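Local coordinates for tubulin-like protein CetZ2 (Haloferax volcanii, PDB 4B45) that binds GTP, probably hydrolyses it, and helps control cell shape as a tubulin-like cytoskeletal protein of archaea, at residues Ala42-Gln45 with Glu50-Leu53; Ala101-Gly106 with Gly147-Thr152; Asp166-Ala171 with Asp180-Ala185; Thr210-Asn215 with Gln297-Asp302; Ser245-Ala250 with Glu283-Trp288. All blocks are in the same frame, centred on the assembly; numbering follows the deposited sequence.

Contact 1 (Ala42-Gln45 with Glu50-Leu53); sequences ADLQ and ETVL
Apolar contact dominates where Leu44 of the short helix meets Thr51 and Leu53 of the strand that follows. The two methyls of Leu44 do different work: CD2 of Leu44 lies 3.8 Å from CB of Thr51, while CD1 of Leu44 meets CD1 of Leu53 at 3.7 Å. Leu44 and Thr51 run past each other in opposite senses. Polar atoms enter only as neighbours of methyl groups: CG2 of Thr51, anti to its carbonyl carbon, comes within 3.3 Å of Leu44 O, and CD1 of Leu44 approaches Val52 O at 3.6 Å. Replacing Leu44 with alanine would probably open a gap between helix and strand and deprive the Leu53 methyl of its packing partner. The contact belongs to the beta-alpha-beta unit formed by strand 31-38, helix 41-45 and strand 50-53, and Leu44 also packs on Ala36 and Asn38. With no polar bond joining helix 41-45 to strand 50-53 here, their fit depends on the shape of one buried leucine and on van der Waals contact.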
# COMPACT_ATOMS: atom_id res chain seq x y z
N ALA A 42 21.97 10.15 -4.51
CA ALA A 42 21.13 11.29 -4.87
C ALA A 42 19.65 11.12 -4.47
O ALA A 42 19.01 12.08 -4.02
CB ALA A 42 21.26 11.59 -6.37
N ASP A 43 19.12 9.92 -4.66
CA ASP A 43 17.75 9.61 -4.27
C ASP A 43 17.50 9.89 -2.80
O ASP A 43 16.43 10.36 -2.42
CB ASP A 43 17.43 8.14 -4.54
CG ASP A 43 17.38 7.82 -6.01
OD1 ASP A 43 17.46 8.77 -6.82
OD2 ASP A 43 17.26 6.62 -6.36
N LEU A 44 18.48 9.57 -1.97
CA LEU A 44 18.29 9.64 -0.53
C LEU A 44 18.37 11.07 -0.04
O LEU A 44 17.73 11.43 0.94
CB LEU A 44 19.33 8.78 0.17
CG LEU A 44 19.17 7.28 -0.07
CD1 LEU A 44 20.39 6.58 0.48
CD2 LEU A 44 17.89 6.76 0.61
N GLN A 45 19.14 11.89 -0.75
CA GLN A 45 19.41 13.25 -0.27
C GLN A 45 18.18 14.15 -0.29
O GLN A 45 18.12 15.12 0.47
CB GLN A 45 20.57 13.87 -1.05
CG GLN A 45 21.90 13.17 -0.79
CD GLN A 45 23.07 13.82 -1.51
OE1 GLN A 45 23.25 13.63 -2.71
NE2 GLN A 45 23.86 14.59 -0.77
N GLU A 50 14.63 9.50 7.58
CA GLU A 50 15.94 8.93 7.84
C GLU A 50 16.35 8.08 6.64
O GLU A 50 15.53 7.35 6.08
CB GLU A 50 15.91 8.07 9.11
CG GLU A 50 17.20 7.31 9.39
CD GLU A 50 18.39 8.23 9.67
OE1 GLU A 50 18.17 9.31 10.27
OE2 GLU A 50 19.53 7.87 9.30
N THR A 51 17.62 8.19 6.24
CA THR A 51 18.12 7.50 5.06
C THR A 51 19.30 6.59 5.39
O THR A 51 20.12 6.90 6.27
CB THR A 51 18.56 8.51 3.97
OG1 THR A 51 19.60 9.35 4.47
CG2 THR A 51 17.39 9.38 3.54
N VAL A 52 19.37 5.45 4.70
CA VAL A 52 20.51 4.54 4.80
C VAL A 52 21.05 4.20 3.42
O VAL A 52 20.33 3.63 2.58
CB VAL A 52 20.16 3.21 5.47
CG1 VAL A 52 21.42 2.36 5.62
CG2 VAL A 52 19.51 3.44 6.82
N LEU A 53 22.31 4.54 3.18
CA LEU A 53 22.95 4.22 1.92
C LEU A 53 23.71 2.91 2.07
O LEU A 53 24.49 2.74 3.00
CB LEU A 53 23.89 5.36 1.47
CG LEU A 53 24.51 5.25 0.07
CD1 LEU A 53 23.48 5.29 -1.06
CD2 LEU A 53 25.57 6.33 -0.14

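Contact 2 (Ala101-Gly106 with Gly147-Thr152). With GSP (5'-guanosine-diphosphate-monothiophosphate), chain C.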
# COMPACT_ATOMS: atom_id res chain seq x y z
N ALA A 101 8.20 -0.79 -1.74
CA ALA A 101 9.09 -0.94 -2.89
C ALA A 101 8.41 -0.87 -4.26
O ALA A 101 7.27 -1.32 -4.43
CB ALA A 101 9.86 -2.24 -2.79
N GLY A 102 9.12 -0.30 -5.22
CA GLY A 102 8.80 -0.46 -6.62
C GLY A 102 9.31 -1.82 -7.06
O GLY A 102 10.50 -2.09 -6.99
N LEU A 103 8.41 -2.69 -7.49
CA LEU A 103 8.82 -4.06 -7.82
C LEU A 103 9.60 -4.19 -9.14
O LEU A 103 10.25 -5.20 -9.37
CB LEU A 103 7.59 -4.98 -7.83
CG LEU A 103 6.81 -5.06 -6.51
CD1 LEU A 103 5.55 -5.89 -6.69
CD2 LEU A 103 7.67 -5.62 -5.39
N GLY A 104 9.53 -3.18 -10.00
CA GLY A 104 10.18 -3.25 -11.30
C GLY A 104 11.64 -2.80 -11.33
O GLY A 104 12.37 -3.11 -12.28
N GLY A 105 12.07 -2.07 -10.31
CA GLY A 105 13.41 -1.51 -10.27
C GLY A 105 14.47 -2.57 -10.03
O GLY A 105 14.25 -3.75 -10.24
N GLY A 106 15.66 -2.14 -9.62
CA GLY A 106 16.72 -3.07 -9.30
C GLY A 106 16.85 -3.21 -7.80
O GLY A 106 16.86 -4.31 -7.27
N GLY A 147 8.01 -9.36 -11.94
CA GLY A 147 7.47 -10.70 -11.95
C GLY A 147 8.12 -11.56 -10.88
O GLY A 147 7.44 -12.14 -10.03
N ARG A 148 9.44 -11.62 -10.92
CA ARG A 148 10.22 -12.37 -9.94
C ARG A 148 10.06 -11.82 -8.53
O ARG A 148 9.88 -12.58 -7.57
CB ARG A 148 11.70 -12.33 -10.34
CG ARG A 148 12.01 -13.12 -11.58
CD ARG A 148 13.38 -12.79 -12.15
NE ARG A 148 13.73 -13.72 -13.23
CZ ARG A 148 14.80 -13.60 -14.01
NH1 ARG A 148 15.65 -12.59 -13.84
NH2 ARG A 148 15.03 -14.51 -14.95
N SER A 149 10.14 -10.50 -8.40
CA SER A 149 10.00 -9.86 -7.10
C SER A 149 8.64 -10.17 -6.47
O SER A 149 8.55 -10.56 -5.30
CB SER A 149 10.16 -8.34 -7.27
OG SER A 149 10.28 -7.71 -6.02
N LEU A 150 7.57 -10.01 -7.26
CA LEU A 150 6.21 -10.27 -6.77
C LEU A 150 6.07 -11.70 -6.31
O LEU A 150 5.47 -11.98 -5.27
CB LEU A 150 5.17 -9.98 -7.86
CG LEU A 150 3.72 -10.29 -7.46
CD1 LEU A 150 3.35 -9.52 -6.22
CD2 LEU A 150 2.74 -9.96 -8.60
N LYS A 151 6.65 -12.62 -7.08
CA LYS A 151 6.61 -14.02 -6.71
C LYS A 151 7.31 -14.24 -5.37
O LYS A 151 6.81 -14.94 -4.52
CB LYS A 151 7.26 -14.87 -7.80
CG LYS A 151 6.39 -16.01 -8.31
CD LYS A 151 7.20 -16.92 -9.21
CE LYS A 151 6.51 -18.27 -9.42
NZ LYS A 151 7.30 -19.19 -10.29
N THR A 152 8.46 -13.61 -5.19
CA THR A 152 9.23 -13.84 -3.98
C THR A 152 8.58 -13.21 -2.75
O THR A 152 8.46 -13.86 -1.71
CB THR A 152 10.67 -13.31 -4.09
OG1 THR A 152 11.29 -13.85 -5.27
CG2 THR A 152 11.47 -13.72 -2.87
PG GSP C . 17.02 1.20 -10.41
O3B GSP C . 16.64 0.87 -8.88
S1G GSP C . 15.60 0.69 -11.83
O2G GSP C . 17.36 2.71 -10.55
O3G GSP C . 18.18 0.33 -10.67
PB GSP C . 15.31 1.31 -8.10
O1B GSP C . 15.51 2.50 -7.19
O2B GSP C . 14.89 0.13 -7.24
PA GSP C . 12.82 2.42 -8.76
O1A GSP C . 12.77 3.81 -9.35
O2A GSP C . 12.52 2.53 -7.29
O3A GSP C . 14.16 1.68 -9.10
O5' GSP C . 11.69 1.52 -9.33
C5' GSP C . 11.23 1.63 -10.64
C4' GSP C . 9.79 1.35 -10.73
O4' GSP C . 9.08 2.13 -9.82
C3' GSP C . 9.24 1.70 -12.06
O3' GSP C . 8.17 0.86 -12.26
C2' GSP C . 8.76 3.07 -11.92
O2' GSP C . 7.70 3.29 -12.78
C1' GSP C . 8.29 3.10 -10.55
N9 GSP C . 8.42 4.36 -9.85
C8 GSP C . 9.50 5.15 -9.82
N7 GSP C . 9.25 6.21 -9.02
C5 GSP C . 7.98 6.09 -8.53
C6 GSP C . 7.20 6.88 -7.65
O6 GSP C . 7.68 8.06 -7.11
N1 GSP C . 5.94 6.47 -7.36
C2 GSP C . 5.45 5.33 -7.89
N2 GSP C . 4.08 4.94 -7.53
N3 GSP C . 6.15 4.54 -8.72
C4 GSP C . 7.44 4.92 -9.06
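Leu103 has CG anti to its carbonyl carbon (chi1 -59°), which brings its two methyls to the helix; Ser149 holds OG anti to the backbone N (chi1 -169°), which turns OG toward CD2 of Leu103. That methyl, CD2 of Leu103, comes to 3.4 Å from OG of Ser149, a methyl against a hydroxyl whose polar partner is Ser109 O. The other methyl, CD1 of Leu103, meets CD1 of Leu150 more loosely, at 4.3 Å. Three glycines, Gly104 to Gly106, follow the leucine and lead to the nucleotide. Gly106 N donates to the beta-gamma bridging oxygen O3B of GSP at 3.3 Å, with an N-H...O angle of 163°, and CA of Gly105 lies 3.5 Å from GSP O3A. A side chain on Gly105 would run into that oxygen, so the absence of one lets the backbone lie against the phosphates. This is the start of the glycine-rich phosphate-binding loop of the tubulin/FtsZ fold, between strand 96-102 and helix 107-120. Leu103 and Leu150 both pack on Leu162 of strand 159-164, Ser149 touches Pro113 of helix 107-120, and Phe328 of helix 323-340 packs against Leu150.

Contact 3 (Asp166-Ala171 with Asp180-Ala185). With GSP (5'-guanosine-diphosphate-monothiophosphate), chain C.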
# COMPACT_ATOMS: atom_id res chain seq x y z
N ASP A 166 -0.61 1.95 -13.37
CA ASP A 166 -1.58 2.15 -14.44
C ASP A 166 -2.98 2.47 -13.92
O ASP A 166 -3.81 2.98 -14.66
CB ASP A 166 -1.63 0.93 -15.36
CG ASP A 166 -0.53 0.93 -16.40
OD1 ASP A 166 0.14 1.97 -16.56
OD2 ASP A 166 -0.34 -0.11 -17.06
N ALA A 167 -3.26 2.17 -12.65
CA ALA A 167 -4.59 2.44 -12.09
C ALA A 167 -4.79 3.92 -11.75
O ALA A 167 -5.91 4.37 -11.52
CB ALA A 167 -4.85 1.58 -10.86
N PHE A 168 -3.69 4.67 -11.73
CA PHE A 168 -3.75 6.07 -11.32
C PHE A 168 -3.13 6.95 -12.39
O PHE A 168 -1.91 7.15 -12.42
CB PHE A 168 -3.02 6.23 -9.99
CG PHE A 168 -3.58 5.36 -8.91
CD1 PHE A 168 -4.72 5.73 -8.22
CD2 PHE A 168 -2.98 4.15 -8.60
CE1 PHE A 168 -5.25 4.92 -7.23
CE2 PHE A 168 -3.52 3.33 -7.61
CZ PHE A 168 -4.65 3.72 -6.92
N ARG A 169 -3.98 7.45 -13.27
CA ARG A 169 -3.57 8.23 -14.43
C ARG A 169 -4.49 9.42 -14.60
O ARG A 169 -5.69 9.32 -14.37
CB ARG A 169 -3.63 7.38 -15.70
CG ARG A 169 -3.06 5.98 -15.56
CD ARG A 169 -2.84 5.40 -16.94
NE ARG A 169 -1.98 6.30 -17.69
CZ ARG A 169 -0.71 6.06 -17.97
NH1 ARG A 169 -0.16 4.91 -17.60
NH2 ARG A 169 0.01 6.95 -18.65
N SER A 170 -3.93 10.54 -15.02
CA SER A 170 -4.71 11.74 -15.26
C SER A 170 -4.21 12.32 -16.57
O SER A 170 -3.01 12.48 -16.76
CB SER A 170 -4.50 12.73 -14.12
OG SER A 170 -5.31 13.87 -14.27
N ALA A 171 -5.13 12.60 -17.50
CA ALA A 171 -4.72 13.09 -18.81
C ALA A 171 -3.92 14.39 -18.70
O ALA A 171 -4.28 15.28 -17.93
CB ALA A 171 -5.94 13.28 -19.71
N ASP A 180 3.97 11.64 -8.30
CA ASP A 180 3.51 12.28 -7.07
C ASP A 180 2.01 12.04 -6.84
O ASP A 180 1.60 11.74 -5.72
CB ASP A 180 3.82 13.77 -7.09
CG ASP A 180 5.28 14.06 -6.81
OD1 ASP A 180 5.99 13.11 -6.40
OD2 ASP A 180 5.72 15.21 -7.00
N ALA A 181 1.21 12.16 -7.90
CA ALA A 181 -0.24 11.95 -7.79
C ALA A 181 -0.54 10.53 -7.37
O ALA A 181 -1.43 10.30 -6.56
CB ALA A 181 -0.96 12.27 -9.11
N ILE A 182 0.19 9.56 -7.91
CA ILE A 182 -0.00 8.17 -7.49
C ILE A 182 0.37 8.00 -6.03
O ILE A 182 -0.38 7.41 -5.25
CB ILE A 182 0.87 7.20 -8.28
CG1 ILE A 182 0.52 7.25 -9.77
CG2 ILE A 182 0.72 5.79 -7.72
CD1 ILE A 182 1.52 6.50 -10.64
N ASN A 183 1.52 8.54 -5.65
CA ASN A 183 1.98 8.39 -4.28
C ASN A 183 1.00 9.02 -3.30
O ASN A 183 0.74 8.48 -2.22
CB ASN A 183 3.35 9.04 -4.11
CG ASN A 183 4.42 8.32 -4.88
OD1 ASN A 183 4.25 7.18 -5.32
ND2 ASN A 183 5.56 8.99 -5.05
N GLU A 184 0.46 10.17 -3.68
CA GLU A 184 -0.44 10.89 -2.81
C GLU A 184 -1.78 10.17 -2.63
O GLU A 184 -2.37 10.19 -1.54
CB GLU A 184 -0.66 12.31 -3.33
CG GLU A 184 0.47 13.26 -3.02
CD GLU A 184 0.33 13.89 -1.64
OE1 GLU A 184 0.21 13.14 -0.65
OE2 GLU A 184 0.33 15.14 -1.56
N ALA A 185 -2.26 9.54 -3.70
CA ALA A 185 -3.53 8.82 -3.62
C ALA A 185 -3.31 7.60 -2.75
O ALA A 185 -4.16 7.22 -1.95
CB ALA A 185 -4.01 8.42 -4.99
PG GSP C . 17.02 1.20 -10.41
O3B GSP C . 16.64 0.87 -8.88
S1G GSP C . 15.60 0.69 -11.83
O2G GSP C . 17.36 2.71 -10.55
O3G GSP C . 18.18 0.33 -10.67
PB GSP C . 15.31 1.31 -8.10
O1B GSP C . 15.51 2.50 -7.19
O2B GSP C . 14.89 0.13 -7.24
PA GSP C . 12.82 2.42 -8.76
O1A GSP C . 12.77 3.81 -9.35
O2A GSP C . 12.52 2.53 -7.29
O3A GSP C . 14.16 1.68 -9.10
O5' GSP C . 11.69 1.52 -9.33
C5' GSP C . 11.23 1.63 -10.64
C4' GSP C . 9.79 1.35 -10.73
O4' GSP C . 9.08 2.13 -9.82
C3' GSP C . 9.24 1.70 -12.06
O3' GSP C . 8.17 0.86 -12.26
C2' GSP C . 8.76 3.07 -11.92
O2' GSP C . 7.70 3.29 -12.78
C1' GSP C . 8.29 3.10 -10.55
N9 GSP C . 8.42 4.36 -9.85
C8 GSP C . 9.50 5.15 -9.82
N7 GSP C . 9.25 6.21 -9.02
C5 GSP C . 7.98 6.09 -8.53
C6 GSP C . 7.20 6.88 -7.65
O6 GSP C . 7.68 8.06 -7.11
N1 GSP C . 5.94 6.47 -7.36
C2 GSP C . 5.45 5.33 -7.89
N2 GSP C . 4.08 4.94 -7.53
N3 GSP C . 6.15 4.54 -8.72
C4 GSP C . 7.44 4.92 -9.06
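Phe168 and Ile182 meet obliquely, the aromatic side chain slanting across the branched one. The closest side-chain approach is made by the methylene of the phenylalanine: its CB lies 3.7 Å from CG1 of Ile182, and CG1 also comes within 3.6 Å of Phe168 O. Ala185, one helical turn further on, brings CB to 4.3 Å from CD1 of Phe168. The first torsion of Ile182 sets its two branches to different work: CG1, anti to the carbonyl carbon (chi1 -62°), lies against the CB and carbonyl of Phe168, while CG2, anti to the backbone N, reaches both CD2 of the Phe168 ring, at 4.1 Å, and the guanine, where it stands 3.5 Å from GSP N2. Helix 175-196 is the central core helix of the tubulin/FtsZ fold, which links the GTPase and C-terminal domains, and its next residue reads the base. Asn183 OD1 accepts from GSP N1 at 2.7 Å and, weakly, from N2, while Asn183 ND2 donates to GSP O6 at 3.1 Å with an N-H...O angle of 161°. One amide thus matches the donor and acceptor pattern of guanine, a pairing that probably favours it over adenine. Within the loop, Arg169 NH1 forms a salt bridge with Asp166 OD1 whose hydrogen bond is weak, the carboxylate oxygen lying at the guanidinium edge, in its plane; Asp166 OD2 accepts from Ala136 N.

Contact 4 (Thr210-Asn215 with Gln297-Asp302); sequences TSEVIN and QVRGGD
Helix 210-215 comes nearest to strand 298-302 at Glu212 and Arg299, whose CA atoms are 6.9 Å apart. Arg299, extended from CG to NE, lays its guanidinium against the helix, and CB of Asn215 sits over the centre of one face, 3.5 Å from CZ of Arg299. The amide of Asn215 is steeply turned to that group, the two planes 69° apart. Glu212, its chain bent at chi2 (-68°), brings OE1 to the guanidinium edge near its plane; OE1 lies 3.3 Å from CD of Arg299 but 3.7 Å from its NE, a long salt bridge without a hydrogen bond. A methionine in place of Arg299 would probably leave the Glu212 carboxylate without its opposite charge and Asn215 CB without a flat group to rest on. Both Glu212 and Arg299 also pack on Leu267 of strand 263-272, to which strand 298-304 is backbone-bonded as the sheet's last strand within the chain. Helix 210-217 thus packs against strands 263-272 and 298-304 of the C-terminal domain, while Val298 turns to helix 279-293.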
# COMPACT_ATOMS: atom_id res chain seq x y z
N THR A 210 -7.43 -2.42 15.25
CA THR A 210 -6.29 -2.73 14.39
C THR A 210 -6.31 -4.21 14.03
O THR A 210 -5.83 -4.61 12.97
CB THR A 210 -4.97 -2.37 15.12
OG1 THR A 210 -4.85 -0.94 15.16
CG2 THR A 210 -3.76 -2.99 14.44
N SER A 211 -6.88 -5.03 14.91
CA SER A 211 -6.90 -6.47 14.68
C SER A 211 -7.75 -6.87 13.47
O SER A 211 -7.56 -7.95 12.91
CB SER A 211 -7.36 -7.20 15.95
OG SER A 211 -8.69 -6.82 16.30
N GLU A 212 -8.70 -6.01 13.08
CA GLU A 212 -9.51 -6.26 11.88
C GLU A 212 -8.65 -6.19 10.62
O GLU A 212 -8.88 -6.93 9.66
CB GLU A 212 -10.67 -5.25 11.73
CG GLU A 212 -11.40 -4.87 13.01
CD GLU A 212 -12.19 -6.01 13.60
OE1 GLU A 212 -12.34 -7.04 12.91
OE2 GLU A 212 -12.66 -5.87 14.74
N VAL A 213 -7.70 -5.27 10.62
CA VAL A 213 -6.75 -5.14 9.51
C VAL A 213 -5.84 -6.37 9.46
O VAL A 213 -5.65 -6.99 8.41
CB VAL A 213 -5.92 -3.84 9.62
CG1 VAL A 213 -4.84 -3.78 8.55
CG2 VAL A 213 -6.84 -2.62 9.52
N ILE A 214 -5.31 -6.74 10.63
CA ILE A 214 -4.42 -7.89 10.73
C ILE A 214 -5.09 -9.19 10.31
O ILE A 214 -4.51 -9.99 9.58
CB ILE A 214 -3.88 -8.03 12.16
CG1 ILE A 214 -3.09 -6.77 12.54
CG2 ILE A 214 -3.02 -9.30 12.29
CD1 ILE A 214 -2.25 -6.89 13.79
N ASN A 215 -6.32 -9.40 10.76
CA ASN A 215 -7.04 -10.61 10.40
C ASN A 215 -7.50 -10.65 8.94
O ASN A 215 -7.66 -11.72 8.35
CB ASN A 215 -8.17 -10.86 11.39
CG ASN A 215 -7.65 -11.22 12.76
OD1 ASN A 215 -6.44 -11.41 12.93
ND2 ASN A 215 -8.54 -11.32 13.75
N GLN A 297 -15.21 -14.20 5.13
CA GLN A 297 -14.56 -13.42 6.18
C GLN A 297 -14.61 -11.94 5.87
O GLN A 297 -13.56 -11.29 5.74
CB GLN A 297 -13.10 -13.82 6.34
CG GLN A 297 -12.84 -15.30 6.50
CD GLN A 297 -11.36 -15.57 6.72
OE1 GLN A 297 -10.67 -16.05 5.82
NE2 GLN A 297 -10.87 -15.24 7.91
N VAL A 298 -15.81 -11.40 5.73
CA VAL A 298 -15.99 -9.97 5.54
C VAL A 298 -16.21 -9.33 6.89
O VAL A 298 -17.19 -9.64 7.59
CB VAL A 298 -17.19 -9.66 4.62
CG1 VAL A 298 -17.47 -8.16 4.61
CG2 VAL A 298 -16.93 -10.16 3.21
N ARG A 299 -15.29 -8.45 7.26
CA ARG A 299 -15.37 -7.69 8.50
C ARG A 299 -15.77 -6.25 8.18
O ARG A 299 -15.62 -5.79 7.04
CB ARG A 299 -14.00 -7.69 9.21
CG ARG A 299 -13.58 -9.06 9.73
CD ARG A 299 -12.15 -9.07 10.27
NE ARG A 299 -11.93 -10.22 11.14
CZ ARG A 299 -11.60 -11.43 10.71
NH1 ARG A 299 -11.42 -11.66 9.41
NH2 ARG A 299 -11.45 -12.42 11.58
N GLY A 300 -16.23 -5.53 9.19
CA GLY A 300 -16.63 -4.16 8.95
C GLY A 300 -16.53 -3.28 10.18
O GLY A 300 -16.63 -3.77 11.30
N GLY A 301 -16.36 -1.99 9.96
CA GLY A 301 -16.33 -1.04 11.05
C GLY A 301 -16.43 0.36 10.51
O GLY A 301 -16.27 0.59 9.31
N ASP A 302 -16.71 1.32 11.39
CA ASP A 302 -16.85 2.70 10.95
C ASP A 302 -15.75 3.57 11.54
O ASP A 302 -15.33 3.37 12.67
CB ASP A 302 -18.23 3.26 11.33
CG ASP A 302 -19.36 2.55 10.61
OD1 ASP A 302 -19.07 1.70 9.73
OD2 ASP A 302 -20.54 2.83 10.93

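Contact 5 (Ser245-Ala250 with Glu283-Trp288); sequences STTRRA and ERARRW
Trp288 and Arg248 make close packing between two helices that run nearly side by side, their axes 9.6 Å apart and crossing at -23°. CG of Arg248 stands over one face of the indole, 3.8 Å from the centroid of the six-membered ring and 10° off its normal, a CH-pi contact. Trp288 has CG anti to its backbone N, which swings the ring across to the other helix, where CH2 of Trp288 also lies 3.8 Å from CA of Arg248. One turn earlier, in the buried part, CB of Ala285 fits against Thr247, 3.5 Å from OG1 of Thr247; that hydroxyl is satisfied by Val243 O and Ser312 OG. The polar end of Arg248 is held more loosely. Its guanidinium stands nearly perpendicular to the indole, 85° between planes, with CZ 5.7 Å from the centroid of the five-membered ring of Trp288, at most a weak cation-pi attraction. Helices 240-252 and 279-293 of the C-terminal domain are probably joined here mainly by van der Waals contact, much of it through the arginine's aliphatic stem, its charge likely adding little.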
# COMPACT_ATOMS: atom_id res chain seq x y z
N SER A 245 -23.07 2.99 -3.07
CA SER A 245 -22.39 3.23 -4.33
C SER A 245 -20.90 3.46 -4.10
O SER A 245 -20.09 2.93 -4.86
CB SER A 245 -23.04 4.39 -5.08
OG SER A 245 -22.42 5.61 -4.73
N THR A 246 -20.52 4.23 -3.08
CA THR A 246 -19.09 4.34 -2.74
C THR A 246 -18.47 2.97 -2.48
O THR A 246 -17.34 2.70 -2.90
CB THR A 246 -18.79 5.27 -1.53
OG1 THR A 246 -19.37 4.73 -0.32
CG2 THR A 246 -19.31 6.68 -1.79
N THR A 247 -19.21 2.10 -1.80
CA THR A 247 -18.72 0.76 -1.49
C THR A 247 -18.54 -0.05 -2.77
O THR A 247 -17.49 -0.67 -2.95
CB THR A 247 -19.63 0.01 -0.50
OG1 THR A 247 -19.82 0.81 0.66
CG2 THR A 247 -19.02 -1.31 -0.08
N ARG A 248 -19.55 -0.03 -3.65
CA ARG A 248 -19.40 -0.66 -4.97
C ARG A 248 -18.22 -0.11 -5.77
O ARG A 248 -17.46 -0.88 -6.38
CB ARG A 248 -20.67 -0.50 -5.82
CG ARG A 248 -21.90 -1.24 -5.31
CD ARG A 248 -23.00 -1.27 -6.38
NE ARG A 248 -24.33 -1.41 -5.81
CZ ARG A 248 -25.16 -0.38 -5.60
NH1 ARG A 248 -24.79 0.85 -5.93
NH2 ARG A 248 -26.36 -0.60 -5.07
N ARG A 249 -18.07 1.21 -5.79
CA ARG A 249 -16.98 1.80 -6.55
C ARG A 249 -15.63 1.41 -5.97
O ARG A 249 -14.71 1.10 -6.72
CB ARG A 249 -17.11 3.32 -6.63
CG ARG A 249 -18.21 3.79 -7.57
CD ARG A 249 -17.91 5.17 -8.10
NE ARG A 249 -17.41 6.06 -7.05
CZ ARG A 249 -18.18 6.86 -6.31
NH1 ARG A 249 -19.49 6.87 -6.50
NH2 ARG A 249 -17.63 7.63 -5.39
N ALA A 250 -15.53 1.42 -4.64
CA ALA A 250 -14.28 1.08 -3.96
C ALA A 250 -13.82 -0.32 -4.34
O ALA A 250 -12.64 -0.55 -4.58
CB ALA A 250 -14.45 1.21 -2.44
N GLU A 283 -25.12 -1.78 6.71
CA GLU A 283 -25.47 -3.19 6.77
C GLU A 283 -25.57 -3.77 5.37
O GLU A 283 -24.92 -4.78 5.06
CB GLU A 283 -26.79 -3.41 7.54
CG GLU A 283 -26.66 -3.13 9.04
CD GLU A 283 -27.97 -3.36 9.82
OE1 GLU A 283 -29.06 -3.22 9.23
OE2 GLU A 283 -27.89 -3.68 11.03
N ARG A 284 -26.36 -3.13 4.53
CA ARG A 284 -26.49 -3.55 3.13
C ARG A 284 -25.18 -3.47 2.35
O ARG A 284 -24.90 -4.33 1.51
CB ARG A 284 -27.59 -2.75 2.43
CG ARG A 284 -28.97 -3.04 3.01
CD ARG A 284 -29.38 -4.49 2.75
NE ARG A 284 -30.43 -4.93 3.66
CZ ARG A 284 -31.73 -4.68 3.48
NH1 ARG A 284 -32.14 -4.00 2.43
NH2 ARG A 284 -32.62 -5.12 4.36
N ALA A 285 -24.35 -2.46 2.63
CA ALA A 285 -23.07 -2.34 1.89
C ALA A 285 -22.12 -3.50 2.20
O ALA A 285 -21.48 -4.05 1.31
CB ALA A 285 -22.39 -1.01 2.15
N ARG A 286 -22.04 -3.87 3.47
CA ARG A 286 -21.21 -4.99 3.89
C ARG A 286 -21.74 -6.28 3.28
O ARG A 286 -20.97 -7.12 2.84
CB ARG A 286 -21.21 -5.12 5.41
CG ARG A 286 -20.62 -3.92 6.13
CD ARG A 286 -20.75 -4.12 7.62
NE ARG A 286 -20.18 -3.00 8.38
CZ ARG A 286 -20.34 -2.86 9.69
NH1 ARG A 286 -21.04 -3.75 10.36
NH2 ARG A 286 -19.81 -1.82 10.32
N ARG A 287 -23.06 -6.44 3.30
CA ARG A 287 -23.67 -7.66 2.77
C ARG A 287 -23.37 -7.77 1.28
O ARG A 287 -23.05 -8.85 0.78
CB ARG A 287 -25.18 -7.68 3.04
CG ARG A 287 -25.92 -8.80 2.34
CD ARG A 287 -27.33 -8.94 2.90
NE ARG A 287 -28.26 -9.57 1.95
CZ ARG A 287 -29.16 -8.90 1.23
NH1 ARG A 287 -29.26 -7.58 1.33
NH2 ARG A 287 -29.95 -9.56 0.39
N TRP A 288 -23.49 -6.65 0.58
CA TRP A 288 -23.10 -6.60 -0.83
C TRP A 288 -21.65 -7.03 -1.08
O TRP A 288 -21.37 -7.76 -2.04
CB TRP A 288 -23.33 -5.21 -1.44
CG TRP A 288 -22.97 -5.21 -2.89
CD1 TRP A 288 -23.77 -5.57 -3.93
CD2 TRP A 288 -21.69 -4.89 -3.45
NE1 TRP A 288 -23.07 -5.48 -5.11
CE2 TRP A 288 -21.80 -5.06 -4.85
CE3 TRP A 288 -20.47 -4.47 -2.92
CZ2 TRP A 288 -20.73 -4.83 -5.72
CZ3 TRP A 288 -19.41 -4.23 -3.78
CH2 TRP A 288 -19.55 -4.41 -5.17

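In the fold
From the N terminus, contact 1 closes first, a short loop within one beta-alpha-beta unit at the outer end of the sheet. Contact 2 bridges segments separated by 40 residues, tying the phosphate-binding loop after strand 96-102 to helix 140-156. Contact 3 closes a small loop where the GTPase domain passes into helix 175-196; contacts 2 and 3 both touch GSP, with centres about 20 Å apart. These three follow in series. Contact 4 then closes the longest loop, from helix 210-217 to strand 298-304, and contact 5 nests inside it. Contacts 4 and 5 touch, Arg286 NH2 lying 3.5 Å from Gly301 N, and both lie within the C-terminal domain, across the chain's centre from contacts 1 and 2.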